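Local coordinates for protein transmembrane oligosaccharyl transferase (Archaeoglobus fulgidus, PDB 3WAJ) that belongs to the STT3/AglB family of membrane-embedded oligosaccharyl transferases, joining a helical membrane part to a globular part, and carries a bound zinc ion, at residues 610-615 with 768-773; 546-551 with 606-611. All coordinates share one frame; numbering follows the deposited sequence.

Contact 1 of 2, residues 610-615 with 768-773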
loop_
_atom_site.group_PDB
_atom_site.type_symbol
_atom_site.label_atom_id
_atom_site.label_comp_id
_atom_site.label_asym_id
_atom_site.label_seq_id
_atom_site.Cartn_x
_atom_site.Cartn_y
_atom_site.Cartn_z
ATOM N N SER A 610 -6.346 4.707 16.890
ATOM C CA SER A 610 -5.612 3.479 17.174
ATOM C C SER A 610 -6.493 2.270 16.943
ATOM O O SER A 610 -7.684 2.269 17.302
ATOM C CB SER A 610 -5.093 3.500 18.621
ATOM O OG SER A 610 -4.680 2.217 19.061
ATOM N N ASP A 611 -5.920 1.227 16.350
ATOM C CA ASP A 611 -6.719 0.032 16.098
ATOM C C ASP A 611 -6.128 -1.236 16.710
ATOM O O ASP A 611 -5.038 -1.212 17.277
ATOM C CB ASP A 611 -7.089 -0.134 14.613
ATOM C CG ASP A 611 -6.010 -0.804 13.789
ATOM O OD1 ASP A 611 -4.820 -0.866 14.207
ATOM O OD2 ASP A 611 -6.370 -1.252 12.679
ATOM N N ILE A 612 -6.859 -2.338 16.618
ATOM C CA ILE A 612 -6.455 -3.518 17.351
ATOM C C ILE A 612 -5.204 -4.114 16.726
ATOM O O ILE A 612 -4.463 -4.860 17.370
ATOM C CB ILE A 612 -7.596 -4.537 17.436
ATOM C CG1 ILE A 612 -7.243 -5.635 18.454
ATOM C CG2 ILE A 612 -7.901 -5.117 16.042
ATOM C CD1 ILE A 612 -8.358 -6.611 18.716
ATOM N N GLU A 613 -4.958 -3.762 15.472
ATOM C CA GLU A 613 -3.798 -4.285 14.762
ATOM C C GLU A 613 -2.526 -3.593 15.248
ATOM O O GLU A 613 -1.509 -4.243 15.501
ATOM C CB GLU A 613 -3.991 -4.139 13.248
ATOM C CG GLU A 613 -5.068 -5.068 12.693
ATOM C CD GLU A 613 -5.160 -5.059 11.174
ATOM O OE1 GLU A 613 -5.794 -5.980 10.609
ATOM O OE2 GLU A 613 -4.609 -4.128 10.548
ATOM N N MET A 614 -2.604 -2.273 15.355
ATOM C CA MET A 614 -1.588 -1.470 16.025
ATOM C C MET A 614 -1.270 -1.989 17.426
ATOM O O MET A 614 -0.111 -2.035 17.838
ATOM C CB MET A 614 -2.062 -0.017 16.091
ATOM C CG MET A 614 -2.042 0.670 14.717
ATOM S SD MET A 614 -2.878 2.264 14.670
ATOM C CE MET A 614 -1.952 3.127 15.972
ATOM N N GLU A 615 -2.307 -2.393 18.151
ATOM C CA GLU A 615 -2.119 -2.899 19.502
ATOM C C GLU A 615 -1.411 -4.252 19.471
ATOM O O GLU A 615 -0.549 -4.531 20.299
ATOM C CB GLU A 615 -3.475 -3.037 20.217
ATOM C CG GLU A 615 -3.412 -3.637 21.618
ATOM C CD GLU A 615 -4.801 -3.885 22.210
ATOM O OE1 GLU A 615 -5.561 -4.664 21.603
ATOM O OE2 GLU A 615 -5.139 -3.308 23.273
ATOM N N SER A 768 -12.714 -5.050 23.265
ATOM C CA SER A 768 -13.001 -3.620 23.149
ATOM C C SER A 768 -13.125 -3.296 21.665
ATOM O O SER A 768 -12.951 -4.181 20.806
ATOM C CB SER A 768 -11.874 -2.806 23.766
ATOM O OG SER A 768 -10.711 -2.870 22.937
ATOM N N GLY A 769 -13.410 -2.036 21.354
ATOM C CA GLY A 769 -13.612 -1.649 19.967
ATOM C C GLY A 769 -12.369 -1.854 19.115
ATOM O O GLY A 769 -11.229 -1.558 19.544
ATOM N N TYR A 770 -12.593 -2.346 17.897
ATOM C CA TYR A 770 -11.533 -2.515 16.898
ATOM C C TYR A 770 -10.792 -1.194 16.663
ATOM O O TYR A 770 -9.558 -1.156 16.627
ATOM C CB TYR A 770 -12.151 -2.993 15.583
ATOM C CG TYR A 770 -11.183 -3.585 14.580
ATOM C CD1 TYR A 770 -11.230 -4.934 14.266
ATOM C CD2 TYR A 770 -10.248 -2.791 13.910
ATOM C CE1 TYR A 770 -10.367 -5.484 13.327
ATOM C CE2 TYR A 770 -9.378 -3.341 12.974
ATOM C CZ TYR A 770 -9.444 -4.688 12.697
ATOM O OH TYR A 770 -8.594 -5.253 11.786
ATOM N N VAL A 771 -11.556 -0.118 16.494
ATOM C CA VAL A 771 -10.981 1.205 16.264
ATOM C C VAL A 771 -11.351 2.133 17.409
ATOM O O VAL A 771 -12.505 2.171 17.822
ATOM C CB VAL A 771 -11.479 1.816 14.944
ATOM C CG1 VAL A 771 -10.782 3.156 14.688
ATOM C CG2 VAL A 771 -11.219 0.870 13.792
ATOM N N LYS A 772 -10.369 2.868 17.925
ATOM C CA LYS A 772 -10.607 3.848 18.986
ATOM C C LYS A 772 -10.047 5.213 18.598
ATOM O O LYS A 772 -8.973 5.301 18.012
ATOM C CB LYS A 772 -10.007 3.379 20.315
ATOM C CG LYS A 772 -10.698 2.168 20.899
ATOM C CD LYS A 772 -9.911 1.652 22.086
ATOM C CE LYS A 772 -10.268 0.214 22.402
ATOM N NZ LYS A 772 -9.749 -0.148 23.736
ATOM N N ILE A 773 -10.785 6.267 18.925
ATOM C CA ILE A 773 -10.342 7.627 18.654
ATOM C C ILE A 773 -10.147 8.396 19.961
ATOM O O ILE A 773 -11.014 8.404 20.832
ATOM C CB ILE A 773 -11.361 8.365 17.782
ATOM C CG1 ILE A 773 -11.552 7.623 16.466
ATOM C CG2 ILE A 773 -10.934 9.799 17.507
ATOM C CD1 ILE A 773 -12.652 8.222 15.594
#

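Contact 2 of 2, residues 546-551 with 606-611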
loop_
_atom_site.group_PDB
_atom_site.type_symbol
_atom_site.label_atom_id
_atom_site.label_comp_id
_atom_site.label_asym_id
_atom_site.label_seq_id
_atom_site.Cartn_x
_atom_site.Cartn_y
_atom_site.Cartn_z
ATOM N N GLY A 546 -3.537 17.948 13.320
ATOM C CA GLY A 546 -3.173 16.679 12.730
ATOM C C GLY A 546 -3.835 15.502 13.414
ATOM O O GLY A 546 -4.230 15.561 14.589
ATOM N N VAL A 547 -3.948 14.422 12.652
ATOM C CA VAL A 547 -4.512 13.183 13.126
ATOM C C VAL A 547 -3.415 12.114 13.056
ATOM O O VAL A 547 -2.912 11.781 11.971
ATOM C CB VAL A 547 -5.690 12.782 12.261
ATOM C CG1 VAL A 547 -6.289 11.435 12.744
ATOM C CG2 VAL A 547 -6.749 13.874 12.283
ATOM N N ILE A 548 -3.045 11.573 14.213
ATOM C CA ILE A 548 -1.948 10.623 14.266
ATOM C C ILE A 548 -2.412 9.163 14.397
ATOM O O ILE A 548 -3.246 8.811 15.226
ATOM C CB ILE A 548 -0.924 10.987 15.363
ATOM C CG1 ILE A 548 0.371 10.204 15.148
ATOM C CG2 ILE A 548 -1.484 10.729 16.745
ATOM C CD1 ILE A 548 1.592 10.906 15.704
ATOM N N SER A 549 -1.837 8.309 13.566
ATOM C CA SER A 549 -2.193 6.904 13.533
ATOM C C SER A 549 -1.065 6.201 12.782
ATOM O O SER A 549 -0.169 6.852 12.270
ATOM C CB SER A 549 -3.530 6.729 12.801
ATOM O OG SER A 549 -3.868 5.356 12.699
ATOM N N TRP A 550 -1.094 4.882 12.704
ATOM C CA TRP A 550 -0.043 4.173 11.984
ATOM C C TRP A 550 -0.083 4.585 10.497
ATOM O O TRP A 550 -1.119 5.064 10.014
ATOM C CB TRP A 550 -0.209 2.654 12.172
ATOM C CG TRP A 550 0.966 1.820 11.722
ATOM C CD1 TRP A 550 0.905 0.652 11.022
ATOM C CD2 TRP A 550 2.369 2.082 11.941
ATOM N NE1 TRP A 550 2.170 0.171 10.789
ATOM C CE2 TRP A 550 3.088 1.027 11.338
ATOM C CE3 TRP A 550 3.084 3.107 12.580
ATOM C CZ2 TRP A 550 4.491 0.957 11.360
ATOM C CZ3 TRP A 550 4.473 3.043 12.593
ATOM C CH2 TRP A 550 5.161 1.973 11.992
ATOM N N TRP A 551 1.022 4.416 9.772
ATOM C CA TRP A 551 1.109 4.990 8.423
ATOM C C TRP A 551 0.185 4.316 7.406
ATOM O O TRP A 551 -0.235 4.958 6.443
ATOM C CB TRP A 551 2.551 4.996 7.918
ATOM C CG TRP A 551 3.202 3.643 7.807
ATOM C CD1 TRP A 551 3.955 3.019 8.762
ATOM C CD2 TRP A 551 3.206 2.768 6.662
ATOM N NE1 TRP A 551 4.417 1.810 8.292
ATOM C CE2 TRP A 551 3.967 1.625 7.012
ATOM C CE3 TRP A 551 2.629 2.834 5.385
ATOM C CZ2 TRP A 551 4.181 0.558 6.121
ATOM C CZ3 TRP A 551 2.835 1.771 4.500
ATOM C CH2 TRP A 551 3.608 0.646 4.875
ATOM N N LYS A 606 -4.178 16.718 17.221
ATOM C CA LYS A 606 -5.329 16.914 18.076
ATOM C C LYS A 606 -6.123 15.602 18.266
ATOM O O LYS A 606 -6.865 15.438 19.239
ATOM C CB LYS A 606 -6.224 18.019 17.514
ATOM C CG LYS A 606 -7.300 18.432 18.492
ATOM C CD LYS A 606 -8.284 19.471 17.932
ATOM C CE LYS A 606 -9.066 20.082 19.111
ATOM N NZ LYS A 606 -10.398 20.580 18.699
ATOM N N TYR A 607 -5.960 14.665 17.342
ATOM C CA TYR A 607 -6.610 13.360 17.475
ATOM C C TYR A 607 -5.655 12.224 17.211
ATOM O O TYR A 607 -4.746 12.331 16.382
ATOM C CB TYR A 607 -7.825 13.235 16.551
ATOM C CG TYR A 607 -8.842 14.290 16.852
ATOM C CD1 TYR A 607 -9.771 14.099 17.866
ATOM C CD2 TYR A 607 -8.843 15.500 16.164
ATOM C CE1 TYR A 607 -10.696 15.062 18.174
ATOM C CE2 TYR A 607 -9.772 16.484 16.461
ATOM C CZ TYR A 607 -10.695 16.256 17.476
ATOM O OH TYR A 607 -11.627 17.211 17.804
ATOM N N VAL A 608 -5.871 11.143 17.949
ATOM C CA VAL A 608 -5.128 9.906 17.777
ATOM C C VAL A 608 -6.156 8.854 17.345
ATOM O O VAL A 608 -7.242 8.775 17.924
ATOM C CB VAL A 608 -4.490 9.456 19.113
ATOM C CG1 VAL A 608 -3.612 8.222 18.911
ATOM C CG2 VAL A 608 -3.695 10.595 19.766
ATOM N N VAL A 609 -5.831 8.064 16.324
ATOM C CA VAL A 609 -6.665 6.925 15.949
ATOM C C VAL A 609 -5.853 5.636 16.073
ATOM O O VAL A 609 -4.791 5.486 15.443
ATOM C CB VAL A 609 -7.210 7.040 14.518
ATOM C CG1 VAL A 609 -8.124 5.851 14.213
ATOM C CG2 VAL A 609 -7.951 8.375 14.305
ATOM N N SER A 610 -6.346 4.707 16.890
ATOM C CA SER A 610 -5.612 3.479 17.174
ATOM C C SER A 610 -6.493 2.270 16.943
ATOM O O SER A 610 -7.684 2.269 17.302
ATOM C CB SER A 610 -5.093 3.500 18.621
ATOM O OG SER A 610 -4.680 2.217 19.061
ATOM N N ASP A 611 -5.920 1.227 16.350
ATOM C CA ASP A 611 -6.719 0.032 16.098
ATOM C C ASP A 611 -6.128 -1.236 16.710
ATOM O O ASP A 611 -5.038 -1.212 17.277
ATOM C CB ASP A 611 -7.089 -0.134 14.613
ATOM C CG ASP A 611 -6.010 -0.804 13.789
ATOM O OD1 ASP A 611 -4.820 -0.866 14.207
ATOM O OD2 ASP A 611 -6.370 -1.252 12.679
#

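Contact 1 of 2, residues 610-615 with 768-773
Tyr770 lays its ring beside Asp611 and beneath Ile612, where strand 605-611 runs straight into helix 612-615. From CB, the chain leads to CG, placed anti to the backbone N (chi1 -163°), which turns the ring toward the start of the helix. One face of the six-membered ring is then met by Ile612 CG2. This methyl stands 3.5 Å from the centroid of the Tyr770 ring and only 6° from its normal, a CH-pi contact with all six carbons at similar range. At the ring's edge, CE2 lies 3.7 Å from Asp611 OD2, which sits near the ring plane. At the tip, Tyr770 OH comes within 3.1 Å of Glu613 OE1, while Glu613 OE2 forms a salt bridge with Lys618.

Asp611 is held from several directions. Its OD1 caps the helix, accepting from Met614 N at 2.9 Å in a nearly straight bond and more weakly from Glu613 N, and together Asp611 and Met614 make a capping box. Trp503 NE1 donates to OD2, giving both carboxylate oxygens partners; the carboxylate plane is turned 70° from that of the tyrosine ring.

The backbones meet as an antiparallel ladder. Ser610 and Lys772 form a hydrogen-bonded pair (Ser610 N to Lys772 O 2.9 Å, Lys772 N to Ser610 O 2.8 Å), followed by the non-hydrogen-bonded pair Asp611 and Val771. A weak bond from Ile612 N to Tyr770 O, 2.9 Å, extends the link into the first helical turn.

Strand 693-698 flanks strand 771-776 on its other side. Met740 of helix 740-755 packs on both Tyr770 and Ile612, whereas Ser610 OG is hydrogen-bonded to His683 ND1 of helix 678-684.

Contact 2 of 2, residues 546-551 with 606-611
Val547 and Val609, on one face of a mixed beta sheet, and Ile548 and Val608, on the other, are the side chains that meet where strands 546-548 and 605-611 lie as parallel neighbours. The two short strand axes approach to 4.7 Å at an angle of 25°, and Val547 pairs with Tyr607 and Ile548 with Val608.

The two faces are packed differently. Ile548 and Val608 lie side by side and point the same way, their CG2 methyls touching at 3.7 Å. Phe587 of helix 584-588 rests on both. On the opposite face the contact runs diagonally across the register: Val547 CG1 reaches Val609 CG2 at 3.8 Å, the two side chains meeting at a slant. With CG1 anti to its backbone N (chi1 179°), Val547 carries this methyl forward along the strand to Val609, two residues past its pairing partner Tyr607, while its CG2 faces Tyr607 CB. Met510 of helix 501-513 closes over Tyr607 and Val609 here, and the ring of Tyr607 meets that of Tyr545 edge to face.

Backbone bonds tie the strands together between these layers. Gly546 O accepts from Lys606 N at 2.9 Å and, weakly, from Tyr607 N. Ile548 then bonds in both directions, through its N to Tyr607 O and through its O to Val609 N, each at 2.9 Å.

At the next residue a side chain also takes part: Ser549 donates through OG to Val609 O at 2.9 Å, approaching from above the carbonyl plane, 35° out of it.

How the contacts relate
Contacts 1 and 2 lie on either side of strand 605-611, their centres about 11 Å apart, and share Ser610 and Asp611. In the mixed sheet this strand has 546-548 as its parallel neighbour and 771-776 as its antiparallel one. Along the chain, 546-551 comes first, then 606-615, which serves both contacts, and, after some 150 residues, 768-773. Contact 1 thus adds a segment from much later in the sequence to the pairing made in contact 2. The two also touch directly: Met614 packs on Trp550 and Ser549, and Val771 CG1 on Val609 CG1. The shared strand makes the two buried contacts parts of one sheet in the globular part.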